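Local atomic coordinates of MgGH51 (Meripilus giganteus, PDB entry 6ZPV), a protein that probably hydrolyses terminal alpha-L-arabinofuranosyl residues from arabinose-containing polysaccharides, as a fungal GH51 alpha-L-arabinofuranosidase. Residues Val1-Val13 with Ala559-Ser571. Numbering follows the deposited sequence. Where two conformers were deposited one is given.
Sequences VTVTVNKNPSHTV and AQSLTFQLTQFNS
Val3 and Phe564 are bridge partners in a parallel ladder, and their side chains lie abreast: Val3 CB rests 3.7 Å from Phe564 CD1, approaching the ring obliquely. With CG1 anti to its backbone N (chi1 -179°), Val3 sets CB and CG1 against the Phe564 ring and CG2 4.1 Å from Leu562 CD2, lying alongside both. Beyond the last bridge, Val5 fits between Leu566 and the Phe569 ring. Its CG2 meets Leu566 CD1 at 3.8 Å, while CG1 butts in plane against the ring edge, 3.8 Å from Phe569 CE1. One face of that ring receives the backbone of Lys7, whose CA stands 4.0 Å from the ring centroid, a CH-pi contact 25° off the normal. Trp537 and Ile539 of strand 535-541 pack on Val3 and Val5, placing this row inside the C-terminal beta domain.

The ladder is evidenced by alternating backbone bonds, from Val1 N to Ser561 O through to Val5 N to Gln565 O; Thr563 N to Val1 O, for instance, is 2.9 Å with 166° at the hydrogen. They join the N-terminus to the domain's mixed sheet. Past the strand, the type I turn Leu566-Phe569 turns Gln568 CB toward Val1-Val13, and the side chain, extended beyond CG, brings OE1 to Lys7 N at 3.0 Å, the donor above the carbonyl plane. Thr2 OG1 binds two waters, one shared with Thr563 OG1, the other accepting from Gln565 NE2 at 2.9 Å; Gln565 OE1 is hydrogen-bonded to Thr609 OG1. The chemistry implies that sequence-independent backbone bonds set the register, while apolar side chains bury the Val3 and Phe564 face and the Thr2, Thr4 and Gln565 face stays mostly polar and hydrated.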
loop_
_atom_site.group_PDB
_atom_site.type_symbol
_atom_site.label_atom_id
_atom_site.label_comp_id
_atom_site.label_asym_id
_atom_site.label_seq_id
_atom_site.Cartn_x
_atom_site.Cartn_y
_atom_site.Cartn_z
ATOM N N VAL A 1 16.508 32.499 15.705
ATOM C CA VAL A 1 16.189 33.168 14.452
ATOM C C VAL A 1 14.802 33.775 14.587
ATOM O O VAL A 1 13.925 33.102 15.134
ATOM C CB VAL A 1 16.308 32.232 13.214
ATOM C CG1 VAL A 1 15.382 31.042 13.261
ATOM C CG2 VAL A 1 16.010 32.965 11.913
ATOM N N THR A 2 14.597 34.970 14.048
ATOM C CA THR A 2 13.251 35.574 13.988
ATOM C C THR A 2 12.504 35.133 12.735
ATOM O O THR A 2 13.085 35.236 11.643
ATOM C CB THR A 2 13.356 37.085 14.022
ATOM O OG1 THR A 2 13.919 37.472 15.269
ATOM C CG2 THR A 2 11.997 37.733 13.825
ATOM N N VAL A 3 11.323 34.618 12.896
ATOM C CA VAL A 3 10.465 34.225 11.766
ATOM C C VAL A 3 9.261 35.130 11.738
ATOM O O VAL A 3 8.386 35.045 12.629
ATOM C CB VAL A 3 10.037 32.758 11.870
ATOM C CG1 VAL A 3 9.178 32.390 10.699
ATOM C CG2 VAL A 3 11.234 31.840 11.932
ATOM N N THR A 4 9.222 36.030 10.758
ATOM C CA THR A 4 8.105 36.953 10.590
ATOM C C THR A 4 7.094 36.299 9.666
ATOM O O THR A 4 7.473 35.887 8.544
ATOM C CB THR A 4 8.615 38.286 10.056
ATOM O OG1 THR A 4 9.499 38.857 11.029
ATOM C CG2 THR A 4 7.476 39.261 9.798
ATOM N N VAL A 5 5.827 36.286 10.049
ATOM C CA VAL A 5 4.745 35.622 9.300
ATOM C C VAL A 5 3.933 36.673 8.579
ATOM O O VAL A 5 3.424 37.607 9.231
ATOM C CB VAL A 5 3.877 34.781 10.238
ATOM C CG1 VAL A 5 2.862 34.040 9.412
ATOM C CG2 VAL A 5 4.766 33.836 11.060
ATOM N N ASN A 6 3.798 36.567 7.275
ATOM C CA ASN A 6 2.948 37.493 6.513
ATOM C C ASN A 6 1.490 37.158 6.768
ATOM O O ASN A 6 1.082 35.973 6.681
ATOM C CB ASN A 6 3.302 37.360 5.031
ATOM C CG ASN A 6 2.865 38.506 4.151
ATOM O OD1 ASN A 6 1.742 39.000 4.254
ATOM N ND2 ASN A 6 3.785 38.850 3.255
ATOM N N LYS A 7 0.677 38.180 7.030
ATOM C CA LYS A 7 -0.762 37.989 7.209
ATOM C C LYS A 7 -1.472 37.661 5.899
ATOM O O LYS A 7 -2.615 37.223 5.954
ATOM C CB LYS A 7 -1.437 39.194 7.848
ATOM C CG LYS A 7 -1.454 40.438 6.970
ATOM C CD LYS A 7 -2.276 41.611 7.525
ATOM C CE LYS A 7 -2.055 42.896 6.761
ATOM N NZ LYS A 7 -2.516 42.771 5.358
ATOM N N ASN A 8 -0.862 37.922 4.762
ATOM C CA ASN A 8 -1.488 37.744 3.440
ATOM C C ASN A 8 -1.059 36.429 2.817
ATOM O O ASN A 8 0.108 36.291 2.432
ATOM C CB ASN A 8 -1.125 38.871 2.524
ATOM C CG ASN A 8 -1.693 40.200 2.948
ATOM O OD1 ASN A 8 -2.813 40.275 3.488
ATOM N ND2 ASN A 8 -0.905 41.219 2.712
ATOM N N PRO A 9 -1.963 35.452 2.632
ATOM C CA PRO A 9 -1.562 34.230 1.938
ATOM C C PRO A 9 -1.066 34.536 0.520
ATOM O O PRO A 9 -1.552 35.449 -0.148
ATOM C CB PRO A 9 -2.887 33.432 1.805
ATOM C CG PRO A 9 -3.752 33.954 2.909
ATOM C CD PRO A 9 -3.328 35.405 3.133
ATOM N N SER A 10 -0.125 33.714 0.014
ATOM C CA SER A 10 0.378 33.822 -1.355
ATOM C C SER A 10 -0.340 32.852 -2.304
ATOM O O SER A 10 -0.332 33.139 -3.505
ATOM C CB SER A 10 1.838 33.642 -1.407
ATOM O OG SER A 10 2.224 32.386 -0.861
ATOM N N HIS A 11 -0.860 31.746 -1.834
ATOM C CA HIS A 11 -1.485 30.748 -2.704
ATOM C C HIS A 11 -2.285 29.764 -1.872
ATOM O O HIS A 11 -2.113 29.701 -0.639
ATOM C CB HIS A 11 -0.454 30.029 -3.614
ATOM C CG HIS A 11 0.467 29.140 -2.898
ATOM N ND1 HIS A 11 1.731 29.506 -2.455
ATOM C CD2 HIS A 11 0.298 27.858 -2.545
ATOM C CE1 HIS A 11 2.282 28.397 -1.875
ATOM N NE2 HIS A 11 1.411 27.406 -1.939
ATOM N N THR A 12 -3.117 29.023 -2.539
ATOM C CA THR A 12 -3.902 27.933 -1.943
ATOM C C THR A 12 -3.078 26.680 -1.886
ATOM O O THR A 12 -2.390 26.304 -2.866
ATOM C CB THR A 12 -5.190 27.730 -2.764
ATOM O OG1 THR A 12 -6.064 28.860 -2.657
ATOM C CG2 THR A 12 -5.963 26.501 -2.343
ATOM N N VAL A 13 -3.150 25.983 -0.766
ATOM C CA VAL A 13 -2.478 24.682 -0.591
ATOM C C VAL A 13 -3.436 23.643 -1.151
ATOM O O VAL A 13 -4.569 23.557 -0.709
ATOM C CB VAL A 13 -2.187 24.398 0.878
ATOM C CG1 VAL A 13 -1.459 23.075 1.004
ATOM C CG2 VAL A 13 -1.374 25.494 1.519
ATOM N N ALA A 559 20.101 22.090 19.109
ATOM C CA ALA A 559 18.854 22.842 19.398
ATOM C C ALA A 559 18.943 24.203 18.765
ATOM O O ALA A 559 20.026 24.830 18.740
ATOM C CB ALA A 559 18.595 22.952 20.888
ATOM N N GLN A 560 17.823 24.733 18.301
ATOM C CA GLN A 560 17.757 26.081 17.753
ATOM C C GLN A 560 16.459 26.775 18.182
ATOM O O GLN A 560 15.424 26.111 18.132
ATOM C CB GLN A 560 17.827 26.020 16.228
ATOM C CG GLN A 560 19.030 25.312 15.673
ATOM C CD GLN A 560 19.621 26.286 14.733
ATOM O OE1 GLN A 560 19.914 27.355 15.239
ATOM N NE2 GLN A 560 19.533 26.001 13.426
ATOM N N SER A 561 16.498 28.044 18.495
ATOM C CA SER A 561 15.312 28.790 18.950
ATOM C C SER A 561 14.755 29.628 17.800
ATOM O O SER A 561 15.535 30.139 16.967
ATOM C CB SER A 561 15.600 29.678 20.206
ATOM O OG SER A 561 15.852 28.808 21.306
ATOM N N LEU A 562 13.442 29.755 17.763
ATOM C CA LEU A 562 12.735 30.553 16.801
ATOM C C LEU A 562 11.859 31.526 17.543
ATOM O O LEU A 562 11.092 31.120 18.399
ATOM C CB LEU A 562 11.874 29.683 15.875
ATOM C CG LEU A 562 12.643 28.550 15.168
ATOM C CD1 LEU A 562 12.541 27.259 15.944
ATOM C CD2 LEU A 562 12.151 28.312 13.743
ATOM N N THR A 563 11.944 32.799 17.172
ATOM C CA THR A 563 11.067 33.826 17.683
ATOM C C THR A 563 10.037 34.121 16.579
ATOM O O THR A 563 10.407 34.699 15.554
ATOM C CB THR A 563 11.853 35.119 18.010
ATOM O OG1 THR A 563 13.006 34.859 18.840
ATOM C CG2 THR A 563 10.910 36.139 18.621
ATOM N N PHE A 564 8.809 33.674 16.791
ATOM C CA PHE A 564 7.731 33.912 15.822
ATOM C C PHE A 564 7.123 35.268 16.042
ATOM O O PHE A 564 6.727 35.602 17.178
ATOM C CB PHE A 564 6.688 32.805 15.927
ATOM C CG PHE A 564 7.201 31.496 15.404
ATOM C CD1 PHE A 564 7.347 31.283 14.019
ATOM C CD2 PHE A 564 7.627 30.504 16.262
ATOM C CE1 PHE A 564 7.874 30.085 13.576
ATOM C CE2 PHE A 564 8.147 29.318 15.785
ATOM C CZ PHE A 564 8.285 29.105 14.443
ATOM N N GLN A 565 7.015 36.027 14.959
ATOM C CA GLN A 565 6.418 37.374 14.952
ATOM C C GLN A 565 5.188 37.339 14.065
ATOM O O GLN A 565 5.304 37.212 12.840
ATOM C CB GLN A 565 7.423 38.424 14.484
ATOM C CG GLN A 565 8.577 38.618 15.400
ATOM C CD GLN A 565 8.278 39.278 16.722
ATOM O OE1 GLN A 565 7.139 39.653 16.965
ATOM N NE2 GLN A 565 9.328 39.550 17.499
ATOM N N LEU A 566 4.036 37.438 14.701
ATOM C CA LEU A 566 2.697 37.417 14.081
ATOM C C LEU A 566 2.014 38.767 14.322
ATOM O O LEU A 566 0.731 38.849 14.269
ATOM C CB LEU A 566 1.868 36.265 14.624
ATOM C CG LEU A 566 2.223 34.873 14.058
ATOM C CD1 LEU A 566 3.500 34.348 14.613
ATOM C CD2 LEU A 566 1.120 33.925 14.277
ATOM N N THR A 567 2.790 39.840 14.482
ATOM C CA THR A 567 2.195 41.155 14.778
ATOM C C THR A 567 1.423 41.736 13.581
ATOM O O THR A 567 0.663 42.682 13.804
ATOM C CB THR A 567 3.304 42.104 15.201
ATOM O OG1 THR A 567 4.282 42.207 14.196
ATOM C CG2 THR A 567 3.900 41.670 16.526
ATOM N N GLN A 568 1.576 41.224 12.364
ATOM C CA GLN A 568 0.776 41.728 11.232
ATOM C C GLN A 568 -0.703 41.369 11.395
ATOM O O GLN A 568 -1.573 42.013 10.775
ATOM C CB GLN A 568 1.273 41.164 9.891
ATOM C CG GLN A 568 2.638 41.722 9.519
ATOM C CD GLN A 568 3.134 41.122 8.229
ATOM O OE1 GLN A 568 2.316 40.687 7.375
ATOM N NE2 GLN A 568 4.461 41.118 8.082
ATOM N N PHE A 569 -0.994 40.280 12.081
ATOM C CA PHE A 569 -2.380 39.795 12.220
ATOM C C PHE A 569 -3.185 40.733 13.126
ATOM O O PHE A 569 -2.656 41.469 13.987
ATOM C CB PHE A 569 -2.403 38.363 12.753
ATOM C CG PHE A 569 -1.807 37.332 11.803
ATOM C CD1 PHE A 569 -0.433 37.089 11.709
ATOM C CD2 PHE A 569 -2.597 36.707 10.896
ATOM C CE1 PHE A 569 0.118 36.244 10.777
ATOM C CE2 PHE A 569 -2.048 35.787 9.985
ATOM C CZ PHE A 569 -0.682 35.542 9.959
ATOM N N ASN A 570 -4.487 40.710 12.943
ATOM C CA ASN A 570 -5.443 41.384 13.853
ATOM C C ASN A 570 -5.446 40.728 15.229
ATOM O O ASN A 570 -5.402 41.461 16.276
ATOM C CB ASN A 570 -6.843 41.353 13.273
ATOM C CG ASN A 570 -6.892 42.143 11.996
ATOM O OD1 ASN A 570 -6.539 43.308 12.008
ATOM N ND2 ASN A 570 -7.267 41.512 10.902
ATOM N N SER A 571 -5.570 39.426 15.252
ATOM C CA SER A 571 -5.631 38.657 16.514
ATOM C C SER A 571 -4.865 37.364 16.387
ATOM O O SER A 571 -4.891 36.726 15.279
ATOM C CB SER A 571 -6.996 38.407 16.938
ATOM O OG SER A 571 -7.685 37.669 15.981
HETATM O O HOH W 1 12.101 39.230 16.607
HETATM O O HOH W 2 15.015 36.433 17.654
HETATM O O HOH W 3 3.488 39.238 11.411
HETATM O O HOH W 4 2.182 41.764 4.832
#